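Local coordinates for protein potential RNA-dependent RNA polymerase (Human picobirnavirus, PDB 5I62) that catalyses RNA-templated RNA synthesis, joining ribonucleoside triphosphates into RNA with release of diphosphate, probably in both transcription and genome replication of a double-stranded RNA virus, at residues K86-M89 with S90-D93; W204-F208 with A209-R213; L221-T224 with F225-G229. All blocks are in the same frame, centred on the assembly; numbering follows the deposited sequence.

The three contacts follow one another along the chain, each joining side chains three to five residues apart, and none touches another. Contact 2 is the core one: every residue that meets across it is buried, and its chemistry is mainly aromatic and aliphatic. Contacts 1 and 3 are partly buried, mixing apolar with polar or charged groups, and lie on opposite sides of the chain's centre, their own centres about 37 Å apart. Contacts 2 and 3 share helix 208-228, near its start and at its end. Contact 1 opens helix 89-97, where water links an arginine to an aspartate; its side chains reach strand 199-205, which leads into contact 2.

Contact 1: residues K86-M89 with S90-D93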
ATOM      1  N   LYS A  86       9.761   4.519 -22.081  1.00 21.12           N
ATOM      2  CA  LYS A  86       9.011   5.133 -23.171  1.00 26.03           C
ATOM      3  C   LYS A  86       7.516   4.797 -23.118  1.00 28.98           C
ATOM      4  O   LYS A  86       6.703   5.567 -23.644  1.00 30.43           O
ATOM      5  CB  LYS A  86       9.577   4.693 -24.521  1.00 29.54           C
ATOM      6  CG  LYS A  86       9.060   3.317 -24.940  1.00 33.90           C
ATOM      7  CD  LYS A  86       9.415   2.955 -26.368  1.00 41.30           C
ATOM      8  CE  LYS A  86      10.286   1.780 -26.417  1.00 42.23           C
ATOM      9  NZ  LYS A  86      10.849   1.513 -27.768  1.00 46.55           N
ATOM     10  N   GLU A  87       7.131   3.675 -22.506  1.00 22.93           N
ATOM     11  CA  GLU A  87       5.717   3.299 -22.417  1.00 28.68           C
ATOM     12  C   GLU A  87       5.096   3.589 -21.049  1.00 24.83           C
ATOM     13  O   GLU A  87       3.959   3.174 -20.802  1.00 23.46           O
ATOM     14  CB  GLU A  87       5.542   1.823 -22.767  1.00 26.55           C
ATOM     15  CG  GLU A  87       6.122   1.448 -24.121  1.00 30.29           C
ATOM     16  CD  GLU A  87       6.330  -0.053 -24.266  1.00 43.61           C
ATOM     17  OE1 GLU A  87       7.293  -0.461 -24.965  1.00 47.71           O
ATOM     18  OE2 GLU A  87       5.546  -0.836 -23.673  1.00 44.28           O
ATOM     19  N   ARG A  88       5.820   4.296 -20.176  1.00 22.06           N
ATOM     20  CA  ARG A  88       5.371   4.651 -18.843  1.00 23.23           C
ATOM     21  C   ARG A  88       5.266   6.158 -18.655  1.00 22.55           C
ATOM     22  O   ARG A  88       4.978   6.604 -17.546  1.00 20.88           O
ATOM     23  CB  ARG A  88       6.328   4.070 -17.787  1.00 18.23           C
ATOM     24  CG  ARG A  88       6.371   2.531 -17.745  1.00 20.70           C
ATOM     25  CD  ARG A  88       7.379   2.012 -16.735  1.00 20.59           C
ATOM     26  NE  ARG A  88       7.043   2.411 -15.372  1.00 19.10           N
ATOM     27  CZ  ARG A  88       7.933   2.556 -14.393  1.00 21.10           C
ATOM     28  NH1 ARG A  88       9.229   2.337 -14.629  1.00 17.78           N
ATOM     29  NH2 ARG A  88       7.534   2.923 -13.183  1.00 18.12           N
ATOM     30  N   MET A  89       5.518   6.956 -19.703  1.00 22.22           N
ATOM     31  CA  MET A  89       5.553   8.408 -19.535  1.00 24.07           C
ATOM     32  C   MET A  89       4.188   8.964 -19.158  1.00 23.86           C
ATOM     33  O   MET A  89       4.104   9.976 -18.449  1.00 21.39           O
ATOM     34  CB  MET A  89       6.057   9.085 -20.810  1.00 25.86           C
ATOM     35  CG  MET A  89       7.492   8.737 -21.186  1.00 26.58           C
ATOM     36  SD  MET A  89       8.706   9.151 -19.909  1.00 64.47           S
ATOM     37  CE  MET A  89       8.350  10.885 -19.622  1.00 40.41           C
ATOM     38  N   SER A  90       3.114   8.340 -19.651  1.00 23.81           N
ATOM     39  CA  SER A  90       1.765   8.742 -19.262  1.00 23.29           C
ATOM     40  C   SER A  90       1.511   8.467 -17.788  1.00 21.72           C
ATOM     41  O   SER A  90       0.797   9.227 -17.120  1.00 18.69           O
ATOM     42  CB  SER A  90       0.730   8.007 -20.109  1.00 26.39           C
ATOM     43  OG  SER A  90       0.642   8.579 -21.394  1.00 35.86           O
ATOM     44  N   ASP A  91       2.066   7.365 -17.277  1.00 19.20           N
ATOM     45  CA  ASP A  91       1.948   7.056 -15.859  1.00 22.95           C
ATOM     46  C   ASP A  91       2.591   8.144 -15.016  1.00 21.45           C
ATOM     47  O   ASP A  91       2.095   8.469 -13.933  1.00 20.68           O
ATOM     48  CB  ASP A  91       2.589   5.702 -15.567  1.00 22.91           C
ATOM     49  CG  ASP A  91       1.921   4.570 -16.321  1.00 27.83           C
ATOM     50  OD1 ASP A  91       0.726   4.722 -16.658  1.00 29.05           O
ATOM     51  OD2 ASP A  91       2.585   3.535 -16.567  1.00 25.27           O
ATOM     52  N   ILE A  92       3.703   8.713 -15.497  1.00 20.11           N
ATOM     53  CA  ILE A  92       4.353   9.821 -14.801  1.00 18.96           C
ATOM     54  C   ILE A  92       3.542  11.098 -14.941  1.00 19.37           C
ATOM     55  O   ILE A  92       3.305  11.798 -13.950  1.00 17.37           O
ATOM     56  CB  ILE A  92       5.783  10.036 -15.322  1.00 19.96           C
ATOM     57  CG1 ILE A  92       6.608   8.758 -15.224  1.00 18.70           C
ATOM     58  CG2 ILE A  92       6.451  11.211 -14.572  1.00 19.43           C
ATOM     59  CD1 ILE A  92       8.008   8.955 -15.767  1.00 25.33           C
ATOM     60  N   ASP A  93       3.162  11.431 -16.187  1.00 18.09           N
ATOM     61  CA  ASP A  93       2.329  12.595 -16.472  1.00 21.73           C
ATOM     62  C   ASP A  93       1.149  12.676 -15.509  1.00 17.14           C
ATOM     63  O   ASP A  93       0.791  13.759 -15.037  1.00 19.70           O
ATOM     64  CB  ASP A  93       1.800  12.542 -17.908  1.00 22.28           C
ATOM     65  CG  ASP A  93       2.887  12.743 -18.964  1.00 31.12           C
ATOM     66  OD1 ASP A  93       3.992  13.222 -18.624  1.00 27.61           O
ATOM     67  OD2 ASP A  93       2.613  12.425 -20.151  1.00 32.12           O
TER
HETATM   68  O   HOH W   1       2.550   1.868 -18.523  1.00 26.75           O
HETATM   69  O   HOH W   2       4.385   3.092 -14.653  1.00 19.64           O
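The Arg88 guanidinium and the Asp91 carboxylate are joined through water, their planes turned 50° apart. At the edge of the guanidinium, in its plane, lies water 2, which accepts from Arg88 NE at 2.8 Å and donates to Asp91 OD2 at 2.7 Å. The direct separation of Arg88 NE from Asp91 OD2 is 4.8 Å, too long for a salt bridge. Water 1 gives the same oxygen a second hydrogen, at 2.6 Å from Asp91 OD2, and donates its other one to Glu87 O, so OD2 ties the end of the 3-10 segment to the first turn of helix 89-97. Asp91 reaches this place with CG beside its own backbone N (chi1 -61°), and the side chains of Arg88 and Asp91 cross at about a right angle.

Behind them the backbone winds into the helix: Ile92 N donates to Arg88 O at 3.2 Å, and Asp93 N to Met89 O at 2.8 Å, the latter nearly straight at 173°. On the apolar side Met89, bent at chi2 and chi3, brings SD to 4.2 Å from Ile92 CD1. Ile92 also packs on Leu184, Leu306 and Tyr308, which docks the helix start on the mixed sheet.

Arg88 NH2 bonds to Gly185 O, and Asp93 OD1 forms a salt bridge with Arg314. The buried arginine is thus held at NE by water and at NH2 by a strand carbonyl, while two donated hydrogens and the nearby positive charge would be expected to stabilise Asp91 as a carboxylate.

Contact 2: residues W204-F208 with A209-R213; sequences WMFPF and AVNIR
The chain turns from strand into helix at Pro207, the N-cap residue, whose carbonyl O accepts Asn211 N at 3.0 Å, while Ile212 N reaches Phe208 O at 2.8 Å, both bonds being nearly straight. Phe208 and Ile212, one turn apart, pack ring on methyl. Ile212 CD1 sits over one face of the Phe208 ring, 3.7 Å from its centroid and 14° off the normal, a CH-pi contact offset toward the rim. Ile212 CG1 lies 3.6 Å from Phe208 CE1. The ring stands there because its CG lies opposite the backbone N (chi1 -166°).

This is a strand-to-helix junction: strand 199-205 ends in the mixed sheet, and helix 208-228 starts against the same sheet. Val210 uses separate branches for Phe206 and Pro207, four and three residues earlier. Its CG1, opposite the backbone N, meets the edge of the Phe206 ring close to the ring plane, 3.7 Å from Phe206 CD2. Its CG2 instead lies against the proline, 4.0 Å from Pro207 CG, the two side chains running side by side in the same direction. Asn211 packs across the CB of Phe206. Outside the junction, Val210 rests on Val162, Cys169 and Met171 of the sheet, whereas Phe208 and Ile212 both touch Thr157 of helix 150-157.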
ATOM      1  N   TRP A 204       7.648   6.374  -6.136  1.00 15.50           N
ATOM      2  CA  TRP A 204       8.520   7.516  -5.890  1.00 15.14           C
ATOM      3  C   TRP A 204       9.503   7.118  -4.789  1.00 18.41           C
ATOM      4  O   TRP A 204       9.153   7.096  -3.609  1.00 16.77           O
ATOM      5  CB  TRP A 204       7.712   8.749  -5.500  1.00 16.76           C
ATOM      6  CG  TRP A 204       6.858   9.311  -6.604  1.00 14.80           C
ATOM      7  CD1 TRP A 204       5.806   8.700  -7.233  1.00 16.22           C
ATOM      8  CD2 TRP A 204       7.007  10.591  -7.226  1.00 15.77           C
ATOM      9  NE1 TRP A 204       5.283   9.533  -8.198  1.00 15.21           N
ATOM     10  CE2 TRP A 204       6.013  10.692  -8.224  1.00 14.76           C
ATOM     11  CE3 TRP A 204       7.893  11.660  -7.043  1.00 13.37           C
ATOM     12  CZ2 TRP A 204       5.873  11.822  -9.025  1.00 15.72           C
ATOM     13  CZ3 TRP A 204       7.750  12.782  -7.833  1.00 13.51           C
ATOM     14  CH2 TRP A 204       6.754  12.852  -8.823  1.00 15.48           C
ATOM     15  N   MET A 205      10.736   6.785  -5.170  1.00 16.72           N
ATOM     16  CA  MET A 205      11.749   6.346  -4.206  1.00 17.81           C
ATOM     17  C   MET A 205      12.420   7.600  -3.649  1.00 15.26           C
ATOM     18  O   MET A 205      13.182   8.269  -4.345  1.00 15.82           O
ATOM     19  CB  MET A 205      12.753   5.408  -4.873  1.00 16.72           C
ATOM     20  CG  MET A 205      12.157   4.071  -5.297  1.00 19.79           C
ATOM     21  SD  MET A 205      13.341   3.129  -6.301  1.00 29.70           S
ATOM     22  CE  MET A 205      12.411   1.648  -6.563  1.00 19.88           C
ATOM     23  N   PHE A 206      12.106   7.936  -2.394  1.00 15.33           N
ATOM     24  CA  PHE A 206      12.457   9.224  -1.809  1.00 17.95           C
ATOM     25  C   PHE A 206      13.884   9.225  -1.279  1.00 16.36           C
ATOM     26  O   PHE A 206      14.390   8.188  -0.865  1.00 15.80           O
ATOM     27  CB  PHE A 206      11.512   9.565  -0.658  1.00 15.98           C
ATOM     28  CG  PHE A 206      10.300  10.345  -1.069  1.00 18.33           C
ATOM     29  CD1 PHE A 206       9.496   9.904  -2.101  1.00 20.88           C
ATOM     30  CD2 PHE A 206       9.965  11.518  -0.425  1.00 20.37           C
ATOM     31  CE1 PHE A 206       8.364  10.606  -2.483  1.00 19.81           C
ATOM     32  CE2 PHE A 206       8.828  12.234  -0.796  1.00 21.89           C
ATOM     33  CZ  PHE A 206       8.032  11.773  -1.836  1.00 18.65           C
ATOM     34  N   PRO A 207      14.527  10.396  -1.252  1.00 17.28           N
ATOM     35  CA  PRO A 207      15.809  10.528  -0.550  1.00 17.07           C
ATOM     36  C   PRO A 207      15.662  10.159   0.915  1.00 18.00           C
ATOM     37  O   PRO A 207      14.683  10.525   1.569  1.00 16.17           O
ATOM     38  CB  PRO A 207      16.161  12.016  -0.710  1.00 13.46           C
ATOM     39  CG  PRO A 207      15.359  12.487  -1.883  1.00 17.74           C
ATOM     40  CD  PRO A 207      14.071  11.685  -1.811  1.00 13.63           C
ATOM     41  N   PHE A 208      16.660   9.433   1.415  1.00 14.39           N
ATOM     42  CA  PHE A 208      16.743   9.069   2.825  1.00 16.44           C
ATOM     43  C   PHE A 208      16.509  10.284   3.729  1.00 15.43           C
ATOM     44  O   PHE A 208      15.735  10.214   4.688  1.00 16.26           O
ATOM     45  CB  PHE A 208      18.130   8.439   3.074  1.00 16.45           C
ATOM     46  CG  PHE A 208      18.278   7.692   4.388  1.00 17.43           C
ATOM     47  CD1 PHE A 208      17.184   7.299   5.137  1.00 19.35           C
ATOM     48  CD2 PHE A 208      19.562   7.374   4.868  1.00 18.19           C
ATOM     49  CE1 PHE A 208      17.349   6.610   6.333  1.00 18.75           C
ATOM     50  CE2 PHE A 208      19.726   6.698   6.064  1.00 19.50           C
ATOM     51  CZ  PHE A 208      18.619   6.316   6.803  1.00 19.67           C
ATOM     52  N   ALA A 209      17.168  11.413   3.428  1.00 15.52           N
ATOM     53  CA  ALA A 209      17.039  12.602   4.273  1.00 16.69           C
ATOM     54  C   ALA A 209      15.589  13.085   4.351  1.00 17.09           C
ATOM     55  O   ALA A 209      15.112  13.477   5.428  1.00 14.71           O
ATOM     56  CB  ALA A 209      17.948  13.727   3.767  1.00 14.25           C
ATOM     57  N   VAL A 210      14.873  13.079   3.226  1.00 13.53           N
ATOM     58  CA  VAL A 210      13.466  13.486   3.254  1.00 14.88           C
ATOM     59  C   VAL A 210      12.650  12.506   4.088  1.00 15.80           C
ATOM     60  O   VAL A 210      11.848  12.914   4.934  1.00 16.03           O
ATOM     61  CB  VAL A 210      12.889  13.621   1.829  1.00 14.94           C
ATOM     62  CG1 VAL A 210      11.369  13.988   1.887  1.00 14.16           C
ATOM     63  CG2 VAL A 210      13.646  14.668   1.027  1.00 12.23           C
ATOM     64  N   ASN A 211      12.838  11.202   3.858  1.00 16.41           N
ATOM     65  CA  ASN A 211      12.080  10.201   4.605  1.00 15.63           C
ATOM     66  C   ASN A 211      12.344  10.299   6.111  1.00 19.17           C
ATOM     67  O   ASN A 211      11.418  10.162   6.916  1.00 16.71           O
ATOM     68  CB  ASN A 211      12.403   8.796   4.094  1.00 18.92           C
ATOM     69  CG  ASN A 211      11.570   8.398   2.888  1.00 21.08           C
ATOM     70  OD1 ASN A 211      10.491   8.956   2.633  1.00 24.56           O
ATOM     71  ND2 ASN A 211      12.059   7.433   2.149  1.00 20.22           N
ATOM     72  N   ILE A 212      13.598  10.532   6.514  1.00 15.56           N
ATOM     73  CA  ILE A 212      13.890  10.758   7.935  1.00 16.51           C
ATOM     74  C   ILE A 212      13.082  11.936   8.478  1.00 16.63           C
ATOM     75  O   ILE A 212      12.437  11.843   9.530  1.00 19.53           O
ATOM     76  CB  ILE A 212      15.400  10.985   8.149  1.00 20.26           C
ATOM     77  CG1 ILE A 212      16.198   9.736   7.787  1.00 19.44           C
ATOM     78  CG2 ILE A 212      15.670  11.412   9.602  1.00 19.97           C
ATOM     79  CD1 ILE A 212      17.731   9.983   7.731  1.00 18.21           C
ATOM     80  N   ARG A 213      13.130  13.079   7.792  1.00 16.40           N
ATOM     81  CA  ARG A 213      12.429  14.250   8.304  1.00 15.12           C
ATOM     82  C   ARG A 213      10.921  14.007   8.354  1.00 16.68           C
ATOM     83  O   ARG A 213      10.258  14.376   9.332  1.00 17.14           O
ATOM     84  CB  ARG A 213      12.761  15.470   7.453  1.00 17.16           C
ATOM     85  CG  ARG A 213      14.151  16.048   7.762  1.00 20.91           C
ATOM     86  CD  ARG A 213      14.106  16.640   9.133  1.00 26.31           C
ATOM     87  NE  ARG A 213      13.695  18.024   9.091  1.00 26.62           N
ATOM     88  CZ  ARG A 213      12.990  18.654  10.022  1.00 23.24           C
ATOM     89  NH1 ARG A 213      12.558  18.028  11.103  1.00 26.58           N
ATOM     90  NH2 ARG A 213      12.706  19.930   9.840  1.00 24.62           N
TER

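Contact 3: residues L221-T224 with F225-G229; sequences LILT and FQRLG
Gln226 reaches back along the helix to Ile222 and Leu223: its CG is beside its own backbone N (chi1 -75°) and the chain is extended beyond CG, laying the amide next to both. From Ile222 the CG2 branch, opposite the backbone N, does the touching, 3.6 Å from Gln226 CD. Leu223 offers its CD2 methyl, 3.4 Å from Gln226 OE1. The same leucine meets Arg227, whose guanidinium, folded back by the bend at chi3 (-71°), has Leu223 O over one face, toward the rim, at no more than packing distance.

Four successive backbone bonds demonstrate regular alpha-helix: Phe225 N to Leu221 O at 2.9 Å is the straightest (168°), and Leu228 N to Thr224 O, at 3.0 Å, is the last of the four across the segments; the Gly229 N to Phe225 O bond that follows is weak. On another side of the helix Leu221 CD2 lies over a face of the Phe225 ring, again toward its rim, 4.2 Å from Phe225 CD1. Thr224 and Leu228 run side by side, with Thr224 CG2 at 4.0 Å from Leu228 CD1, while Thr224 OG1 bonds to Pro220 O.

A Schellman motif ends the helix: Gly229, with positive phi, is its C-prime residue, Leu230 N pairs with Phe225 O, and the Gly229 N to Gln226 O bond is weak. Gln226 NE2 bonds to Trp234 O in the chain beyond. Leu221 and Phe225 pack on Leu284 of helix 271-284, and Thr224 and Leu228 meet Val121 in a loop.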
ATOM      1  N   LEU A 221       3.046   9.365  14.925  1.00 18.91           N
ATOM      2  CA  LEU A 221       1.627   9.427  14.575  1.00 21.13           C
ATOM      3  C   LEU A 221       1.035   8.029  14.427  1.00 19.58           C
ATOM      4  O   LEU A 221      -0.002   7.696  15.019  1.00 17.33           O
ATOM      5  CB  LEU A 221       1.447  10.214  13.276  1.00 17.34           C
ATOM      6  CG  LEU A 221       0.001  10.493  12.850  1.00 26.87           C
ATOM      7  CD1 LEU A 221      -0.036  11.801  12.096  1.00 27.43           C
ATOM      8  CD2 LEU A 221      -0.590   9.397  11.976  1.00 23.83           C
ATOM      9  N   ILE A 222       1.672   7.209  13.600  1.00 18.53           N
ATOM     10  CA  ILE A 222       1.170   5.869  13.349  1.00 17.53           C
ATOM     11  C   ILE A 222       1.162   5.046  14.630  1.00 18.15           C
ATOM     12  O   ILE A 222       0.186   4.338  14.914  1.00 15.93           O
ATOM     13  CB  ILE A 222       1.979   5.211  12.220  1.00 18.59           C
ATOM     14  CG1 ILE A 222       1.603   5.878  10.889  1.00 20.37           C
ATOM     15  CG2 ILE A 222       1.707   3.711  12.173  1.00 22.22           C
ATOM     16  CD1 ILE A 222       2.582   5.632   9.752  1.00 28.24           C
ATOM     17  N   LEU A 223       2.221   5.166  15.445  1.00 17.34           N
ATOM     18  CA  LEU A 223       2.293   4.424  16.704  1.00 19.62           C
ATOM     19  C   LEU A 223       1.152   4.795  17.647  1.00 20.46           C
ATOM     20  O   LEU A 223       0.545   3.915  18.274  1.00 18.33           O
ATOM     21  CB  LEU A 223       3.627   4.667  17.407  1.00 23.64           C
ATOM     22  CG  LEU A 223       4.691   3.588  17.262  1.00 35.18           C
ATOM     23  CD1 LEU A 223       5.866   3.916  18.186  1.00 34.68           C
ATOM     24  CD2 LEU A 223       4.092   2.211  17.582  1.00 30.82           C
ATOM     25  N   THR A 224       0.899   6.098  17.800  1.00 17.77           N
ATOM     26  CA  THR A 224      -0.210   6.580  18.620  1.00 21.71           C
ATOM     27  C   THR A 224      -1.552   6.071  18.102  1.00 20.62           C
ATOM     28  O   THR A 224      -2.388   5.595  18.878  1.00 18.02           O
ATOM     29  CB  THR A 224      -0.200   8.108  18.653  1.00 23.04           C
ATOM     30  OG1 THR A 224       0.907   8.555  19.435  1.00 28.49           O
ATOM     31  CG2 THR A 224      -1.508   8.661  19.248  1.00 21.05           C
ATOM     32  N   PHE A 225      -1.779   6.183  16.791  1.00 18.20           N
ATOM     33  CA  PHE A 225      -3.028   5.703  16.210  1.00 20.44           C
ATOM     34  C   PHE A 225      -3.171   4.198  16.380  1.00 22.39           C
ATOM     35  O   PHE A 225      -4.275   3.700  16.638  1.00 21.72           O
ATOM     36  CB  PHE A 225      -3.115   6.093  14.735  1.00 17.43           C
ATOM     37  CG  PHE A 225      -3.657   7.477  14.508  1.00 21.04           C
ATOM     38  CD1 PHE A 225      -3.171   8.554  15.225  1.00 21.02           C
ATOM     39  CD2 PHE A 225      -4.672   7.698  13.589  1.00 25.04           C
ATOM     40  CE1 PHE A 225      -3.683   9.826  15.034  1.00 25.30           C
ATOM     41  CE2 PHE A 225      -5.184   8.976  13.385  1.00 22.79           C
ATOM     42  CZ  PHE A 225      -4.688  10.033  14.108  1.00 23.44           C
ATOM     43  N   GLN A 226      -2.064   3.461  16.253  1.00 17.84           N
ATOM     44  CA  GLN A 226      -2.089   2.011  16.451  1.00 19.87           C
ATOM     45  C   GLN A 226      -2.520   1.651  17.864  1.00 21.84           C
ATOM     46  O   GLN A 226      -3.360   0.764  18.066  1.00 22.07           O
ATOM     47  CB  GLN A 226      -0.712   1.408  16.152  1.00 18.46           C
ATOM     48  CG  GLN A 226      -0.397   1.329  14.682  1.00 19.17           C
ATOM     49  CD  GLN A 226       1.040   0.918  14.411  1.00 20.06           C
ATOM     50  OE1 GLN A 226       1.959   1.259  15.165  1.00 21.61           O
ATOM     51  NE2 GLN A 226       1.238   0.185  13.321  1.00 19.96           N
ATOM     52  N   ARG A 227      -1.955   2.331  18.861  1.00 21.00           N
ATOM     53  CA  ARG A 227      -2.276   1.991  20.242  1.00 23.17           C
ATOM     54  C   ARG A 227      -3.699   2.396  20.617  1.00 24.47           C
ATOM     55  O   ARG A 227      -4.321   1.750  21.464  1.00 24.44           O
ATOM     56  CB  ARG A 227      -1.254   2.623  21.168  1.00 21.10           C
ATOM     57  CG  ARG A 227       0.115   1.970  20.982  1.00 20.83           C
ATOM     58  CD  ARG A 227       1.023   2.260  22.142  1.00 28.58           C
ATOM     59  NE  ARG A 227       1.441   3.648  22.130  1.00 29.77           N
ATOM     60  CZ  ARG A 227       2.683   4.042  21.872  1.00 33.12           C
ATOM     61  NH1 ARG A 227       3.622   3.142  21.623  1.00 32.13           N
ATOM     62  NH2 ARG A 227       2.977   5.333  21.876  1.00 38.51           N
ATOM     63  N   LEU A 228      -4.228   3.449  20.008  1.00 21.66           N
ATOM     64  CA  LEU A 228      -5.621   3.827  20.230  1.00 22.34           C
ATOM     65  C   LEU A 228      -6.603   3.030  19.379  1.00 24.73           C
ATOM     66  O   LEU A 228      -7.814   3.104  19.626  1.00 24.68           O
ATOM     67  CB  LEU A 228      -5.813   5.308  19.946  1.00 21.39           C
ATOM     68  CG  LEU A 228      -5.083   6.142  20.998  1.00 29.42           C
ATOM     69  CD1 LEU A 228      -5.111   7.593  20.608  1.00 26.12           C
ATOM     70  CD2 LEU A 228      -5.723   5.931  22.360  1.00 28.87           C
ATOM     71  N   GLY A 229      -6.119   2.307  18.374  1.00 20.98           N
ATOM     72  CA  GLY A 229      -6.978   1.559  17.480  1.00 24.98           C
ATOM     73  C   GLY A 229      -7.783   2.400  16.513  1.00 25.61           C
ATOM     74  O   GLY A 229      -8.802   1.928  16.010  1.00 23.23           O
TER